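Local coordinates for D-2-hydroxyacid dehydrogensase protein (Ketogulonicigenium vulgare, PDB 4LSW) that probably catalyses the NAD(P)-dependent interconversion of D-2-hydroxyacids and 2-oxoacids, as other members of its dehydrogenase family do, at residues G149-G154 against E189-L194; L201-A206 against G227-I232. One frame throughout, in Å; residues are numbered along the deposited sequence.

Contact 1: G149-G154 against E189-L194; sequences GVLGLG and EDAVTL
Leu194 lays its two methyl groups along the strand 149-151. Leu194 CD1 sits 4.0 Å from Gly149 CA. Leu194 CD2 reaches the next peptide and lies 3.8 Å from Val150 O. The same Leu194 CD2 also meets Leu151 CB at 4.1 Å. Leu194 holds CG opposite its backbone N (chi1 180°), which carries the fork from the helix to the strand. With no side chain on Gly149, the fork packs directly against its CA. Leu151 has a matching extended start (chi1 179°) and turns its own fork to Ala191. There Leu151 CD1 stands 4.1 Å from Ala191 CB, with CD2 almost as near.

The helix 191-196 starts at Asp190, its N-cap. Thr193 N gives Asp190 OD2 a capping bond of 3.3 Å, from 46° out of the carboxylate plane. Thr193 OG1 gives a second bond to Asp190 OD1 on its syn side. Val188 and Ser172 also touch Leu194, so neighbouring strands share this packing.

No hydrogen bond joins the two segments. The chemistry implies a mainly apolar seam, leucine and alanine side chains against the strand, with the polar cap kept on the side of the helix turned from it.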
loop_
_atom_site.group_PDB
_atom_site.type_symbol
_atom_site.label_atom_id
_atom_site.label_comp_id
_atom_site.label_asym_id
_atom_site.label_seq_id
_atom_site.Cartn_x
_atom_site.Cartn_y
_atom_site.Cartn_z
ATOM N N GLY A 149 5.497 11.841 -13.977
ATOM C CA GLY A 149 6.581 10.927 -13.679
ATOM C C GLY A 149 6.094 9.870 -12.717
ATOM O O GLY A 149 5.309 10.157 -11.815
ATOM N N VAL A 150 6.567 8.647 -12.912
ATOM C CA VAL A 150 6.226 7.543 -12.028
ATOM C C VAL A 150 7.504 7.009 -11.386
ATOM O O VAL A 150 8.400 6.503 -12.080
ATOM C CB VAL A 150 5.473 6.440 -12.786
ATOM C CG1 VAL A 150 5.071 5.301 -11.858
ATOM C CG2 VAL A 150 4.232 7.029 -13.472
ATOM N N LEU A 151 7.586 7.140 -10.062
ATOM C CA LEU A 151 8.759 6.721 -9.295
ATOM C C LEU A 151 8.519 5.310 -8.774
ATOM O O LEU A 151 7.751 5.095 -7.827
ATOM C CB LEU A 151 9.023 7.699 -8.151
ATOM C CG LEU A 151 10.215 7.375 -7.258
ATOM C CD1 LEU A 151 11.482 7.240 -8.094
ATOM C CD2 LEU A 151 10.377 8.466 -6.234
ATOM N N GLY A 152 9.151 4.347 -9.436
ATOM C CA GLY A 152 8.891 2.937 -9.189
ATOM C C GLY A 152 7.903 2.418 -10.213
ATOM O O GLY A 152 6.712 2.719 -10.127
ATOM N N LEU A 153 8.392 1.659 -11.189
ATOM C CA LEU A 153 7.519 1.139 -12.240
ATOM C C LEU A 153 7.387 -0.384 -12.164
ATOM O O LEU A 153 7.649 -1.104 -13.132
ATOM C CB LEU A 153 7.990 1.593 -13.624
ATOM C CG LEU A 153 6.854 1.568 -14.650
ATOM C CD1 LEU A 153 6.028 2.847 -14.580
ATOM C CD2 LEU A 153 7.401 1.332 -16.044
ATOM N N GLY A 154 6.993 -0.854 -10.982
ATOM C CA GLY A 154 6.599 -2.235 -10.785
ATOM C C GLY A 154 5.130 -2.392 -11.135
ATOM O O GLY A 154 4.610 -1.645 -11.959
ATOM N N GLU A 189 17.288 7.873 -14.630
ATOM C CA GLU A 189 18.066 7.160 -13.615
ATOM C C GLU A 189 17.708 7.504 -12.176
ATOM O O GLU A 189 17.715 6.634 -11.298
ATOM C CB GLU A 189 19.580 7.381 -13.813
ATOM C CG GLU A 189 20.173 6.760 -15.077
ATOM C CD GLU A 189 20.441 5.264 -14.956
ATOM O OE1 GLU A 189 20.153 4.667 -13.895
ATOM O OE2 GLU A 189 20.922 4.692 -15.959
ATOM N N ASP A 190 17.397 8.770 -11.919
ATOM C CA ASP A 190 17.261 9.208 -10.539
ATOM C C ASP A 190 16.006 10.033 -10.348
ATOM O O ASP A 190 15.468 10.585 -11.316
ATOM C CB ASP A 190 18.477 10.030 -10.111
ATOM C CG ASP A 190 18.483 11.405 -10.721
ATOM O OD1 ASP A 190 18.431 11.496 -11.958
ATOM O OD2 ASP A 190 18.494 12.388 -9.957
ATOM N N ALA A 191 15.561 10.122 -9.101
ATOM C CA ALA A 191 14.312 10.799 -8.772
ATOM C C ALA A 191 14.367 12.315 -8.953
ATOM O O ALA A 191 13.358 12.929 -9.294
ATOM C CB ALA A 191 13.868 10.446 -7.368
ATOM N N VAL A 192 15.527 12.928 -8.732
ATOM C CA VAL A 192 15.639 14.374 -8.902
ATOM C C VAL A 192 15.397 14.786 -10.346
ATOM O O VAL A 192 14.592 15.689 -10.610
ATOM C CB VAL A 192 17.002 14.915 -8.414
ATOM C CG1 VAL A 192 17.160 16.382 -8.802
ATOM C CG2 VAL A 192 17.112 14.745 -6.925
ATOM N N THR A 193 16.063 14.101 -11.275
ATOM C CA THR A 193 15.892 14.378 -12.697
ATOM C C THR A 193 14.465 14.084 -13.135
ATOM O O THR A 193 13.871 14.846 -13.904
ATOM C CB THR A 193 16.855 13.543 -13.539
ATOM O OG1 THR A 193 18.196 13.751 -13.069
ATOM C CG2 THR A 193 16.760 13.931 -15.007
ATOM N N LEU A 194 13.909 12.985 -12.641
ATOM C CA LEU A 194 12.530 12.629 -12.962
ATOM C C LEU A 194 11.600 13.775 -12.575
ATOM O O LEU A 194 10.779 14.241 -13.375
ATOM C CB LEU A 194 12.127 11.353 -12.214
ATOM C CG LEU A 194 10.696 10.853 -12.445
ATOM C CD1 LEU A 194 10.539 10.415 -13.880
ATOM C CD2 LEU A 194 10.397 9.715 -11.495
#

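Contact 2: L201-A206 against G227-I232; sequences LFVTLA and GMLINI
Leu229 CD1 fits between two side chains of the neighbouring strand. Leu229 CD1 lies 3.6 Å from Val203 CG2 and 3.8 Å from Leu201 CD2. Leu201 and Leu229 run side by side, whereas Val203 meets Leu229 at a slant. Helix 217-223 packs on this face of the sheet through Val219 and Leu223.

The other face carries Phe202 and Ile230. Ile230 CD1 stands over the ring centre of Phe202, 4.0 Å from the centroid and 10° off the normal, a CH-pi contact. Ile230 swings CG1 opposite its carbonyl carbon (chi1 -57°), and an unusual chi2 of 96° sets CD1 above the ring. Ile230 CB and CG2 lie over the CD2 and CE2 side of the same ring face. Met112, Val160 and Leu164 pack on Phe202 from helices 101-116 and 155-165. Further along, Thr204 CG2 touches Ile232 CD1.

The backbones pair as parallel strands. Leu201 N donates to Met228 O, Ile230 N to Leu201 O and Val203 N to Ile230 O, each at 2.8 Å and nearly straight. The last bond, Ile232 N to Val203 O, is weak at 3.5 Å. Val203 O also has a weak bond with Ser233 OG. The Thr204 hydroxyl is hydrogen-bonded to Gly152 O and Leu151 O.

The pair closes a right-handed beta-alpha-beta unit of the Rossmann-type domain. Its chemistry implies a firm apolar middle on both faces, with strand pairing that slackens where the chains leave the sheet.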
loop_
_atom_site.group_PDB
_atom_site.type_symbol
_atom_site.label_atom_id
_atom_site.label_comp_id
_atom_site.label_asym_id
_atom_site.label_seq_id
_atom_site.Cartn_x
_atom_site.Cartn_y
_atom_site.Cartn_z
ATOM N N LEU A 201 4.076 13.916 -9.941
ATOM C CA LEU A 201 4.983 12.803 -9.632
ATOM C C LEU A 201 4.279 11.792 -8.741
ATOM O O LEU A 201 3.829 12.133 -7.637
ATOM C CB LEU A 201 6.238 13.306 -8.907
ATOM C CG LEU A 201 7.264 12.249 -8.498
ATOM C CD1 LEU A 201 7.859 11.570 -9.720
ATOM C CD2 LEU A 201 8.366 12.871 -7.641
ATOM N N PHE A 202 4.165 10.564 -9.223
ATOM C CA PHE A 202 3.539 9.496 -8.454
ATOM C C PHE A 202 4.608 8.682 -7.759
ATOM O O PHE A 202 5.562 8.236 -8.401
ATOM C CB PHE A 202 2.739 8.574 -9.385
ATOM C CG PHE A 202 1.501 9.208 -9.945
ATOM C CD1 PHE A 202 1.567 10.037 -11.064
ATOM C CD2 PHE A 202 0.272 8.991 -9.343
ATOM C CE1 PHE A 202 0.426 10.629 -11.583
ATOM C CE2 PHE A 202 -0.873 9.582 -9.864
ATOM C CZ PHE A 202 -0.793 10.397 -10.980
ATOM N N VAL A 203 4.447 8.470 -6.460
ATOM C CA VAL A 203 5.379 7.635 -5.713
ATOM C C VAL A 203 4.758 6.259 -5.531
ATOM O O VAL A 203 3.779 6.089 -4.787
ATOM C CB VAL A 203 5.722 8.249 -4.360
ATOM C CG1 VAL A 203 6.764 7.394 -3.651
ATOM C CG2 VAL A 203 6.237 9.657 -4.559
ATOM N N THR A 204 5.313 5.299 -6.264
ATOM C CA THR A 204 4.792 3.941 -6.333
ATOM C C THR A 204 5.956 2.978 -6.148
ATOM O O THR A 204 6.164 2.063 -6.937
ATOM C CB THR A 204 4.063 3.694 -7.678
ATOM O OG1 THR A 204 4.869 4.171 -8.761
ATOM C CG2 THR A 204 2.753 4.454 -7.706
ATOM N N LEU A 205 6.722 3.222 -5.090
ATOM C CA LEU A 205 7.858 2.386 -4.713
ATOM C C LEU A 205 7.395 1.284 -3.773
ATOM O O LEU A 205 6.924 1.563 -2.671
ATOM C CB LEU A 205 8.910 3.228 -3.997
ATOM C CG LEU A 205 9.683 4.247 -4.820
ATOM C CD1 LEU A 205 10.413 5.232 -3.905
ATOM C CD2 LEU A 205 10.666 3.540 -5.749
ATOM N N ALA A 206 7.546 0.037 -4.205
ATOM C CA ALA A 206 7.032 -1.106 -3.457
ATOM C C ALA A 206 7.904 -1.447 -2.250
ATOM O O ALA A 206 7.403 -1.928 -1.230
ATOM C CB ALA A 206 6.875 -2.315 -4.372
ATOM N N GLY A 227 4.333 21.846 -9.181
ATOM C CA GLY A 227 4.285 20.408 -9.271
ATOM C C GLY A 227 3.435 19.828 -8.168
ATOM O O GLY A 227 3.166 20.481 -7.157
ATOM N N MET A 228 3.012 18.583 -8.367
ATOM C CA MET A 228 2.170 17.876 -7.425
ATOM C C MET A 228 2.765 16.507 -7.122
ATOM O O MET A 228 3.133 15.765 -8.036
ATOM C CB MET A 228 0.765 17.711 -8.008
ATOM C CG MET A 228 -0.143 16.931 -7.096
ATOM S SD MET A 228 -1.732 16.511 -7.830
ATOM C CE MET A 228 -2.266 18.131 -8.333
ATOM N N LEU A 229 2.856 16.176 -5.838
ATOM C CA LEU A 229 3.325 14.875 -5.398
ATOM C C LEU A 229 2.134 14.006 -5.007
ATOM O O LEU A 229 1.296 14.435 -4.212
ATOM C CB LEU A 229 4.255 15.045 -4.189
ATOM C CG LEU A 229 4.926 13.762 -3.686
ATOM C CD1 LEU A 229 5.997 13.267 -4.663
ATOM C CD2 LEU A 229 5.512 13.980 -2.285
ATOM N N ILE A 230 2.039 12.804 -5.579
ATOM C CA ILE A 230 0.969 11.883 -5.211
ATOM C C ILE A 230 1.581 10.637 -4.609
ATOM O O ILE A 230 2.346 9.953 -5.270
ATOM C CB ILE A 230 0.094 11.474 -6.427
ATOM C CG1 ILE A 230 -0.512 12.709 -7.105
ATOM C CG2 ILE A 230 -1.007 10.502 -5.996
ATOM C CD1 ILE A 230 0.282 13.205 -8.315
ATOM N N ASN A 231 1.270 10.352 -3.349
ATOM C CA ASN A 231 1.814 9.169 -2.716
ATOM C C ASN A 231 0.776 8.124 -2.354
ATOM O O ASN A 231 -0.137 8.399 -1.559
ATOM C CB ASN A 231 2.638 9.502 -1.474
ATOM C CG ASN A 231 3.375 8.302 -0.972
ATOM O OD1 ASN A 231 3.599 7.343 -1.717
ATOM N ND2 ASN A 231 3.736 8.318 0.306
ATOM N N ILE A 232 0.928 6.934 -2.941
ATOM C CA ILE A 232 0.058 5.784 -2.633
ATOM C C ILE A 232 0.867 4.550 -2.207
ATOM O O ILE A 232 0.335 3.436 -2.145
ATOM C CB ILE A 232 -0.862 5.427 -3.826
ATOM C CG1 ILE A 232 -0.034 5.260 -5.108
ATOM C CG2 ILE A 232 -1.940 6.487 -4.004
ATOM C CD1 ILE A 232 -0.857 4.932 -6.346
#

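In the fold
Both contacts involve one parallel sheet of seven strands. Contact 1 packs a helix on strand 147-151, and contact 2 pairs two strands; their centres are about 9 Å apart. Strand 147-151 neighbours strand 200-203, and Leu151 N and Phe202 O are 2.8 Å apart, a probable hydrogen bond. Helix 191-196 is followed in the chain by strand 200-203, and the contacts come in series. The bond of Thr204 OG1 to Gly152 O, 2.7 Å long, ties contact 2 to the glycine-rich turn. Gly152, Gly154 and Gly157 fit a GxGxxG pattern, consistent with a dinucleotide-binding turn. Both contacts approach the C-terminal ends of central strands, where the cofactor probably binds as in related Rossmann domains.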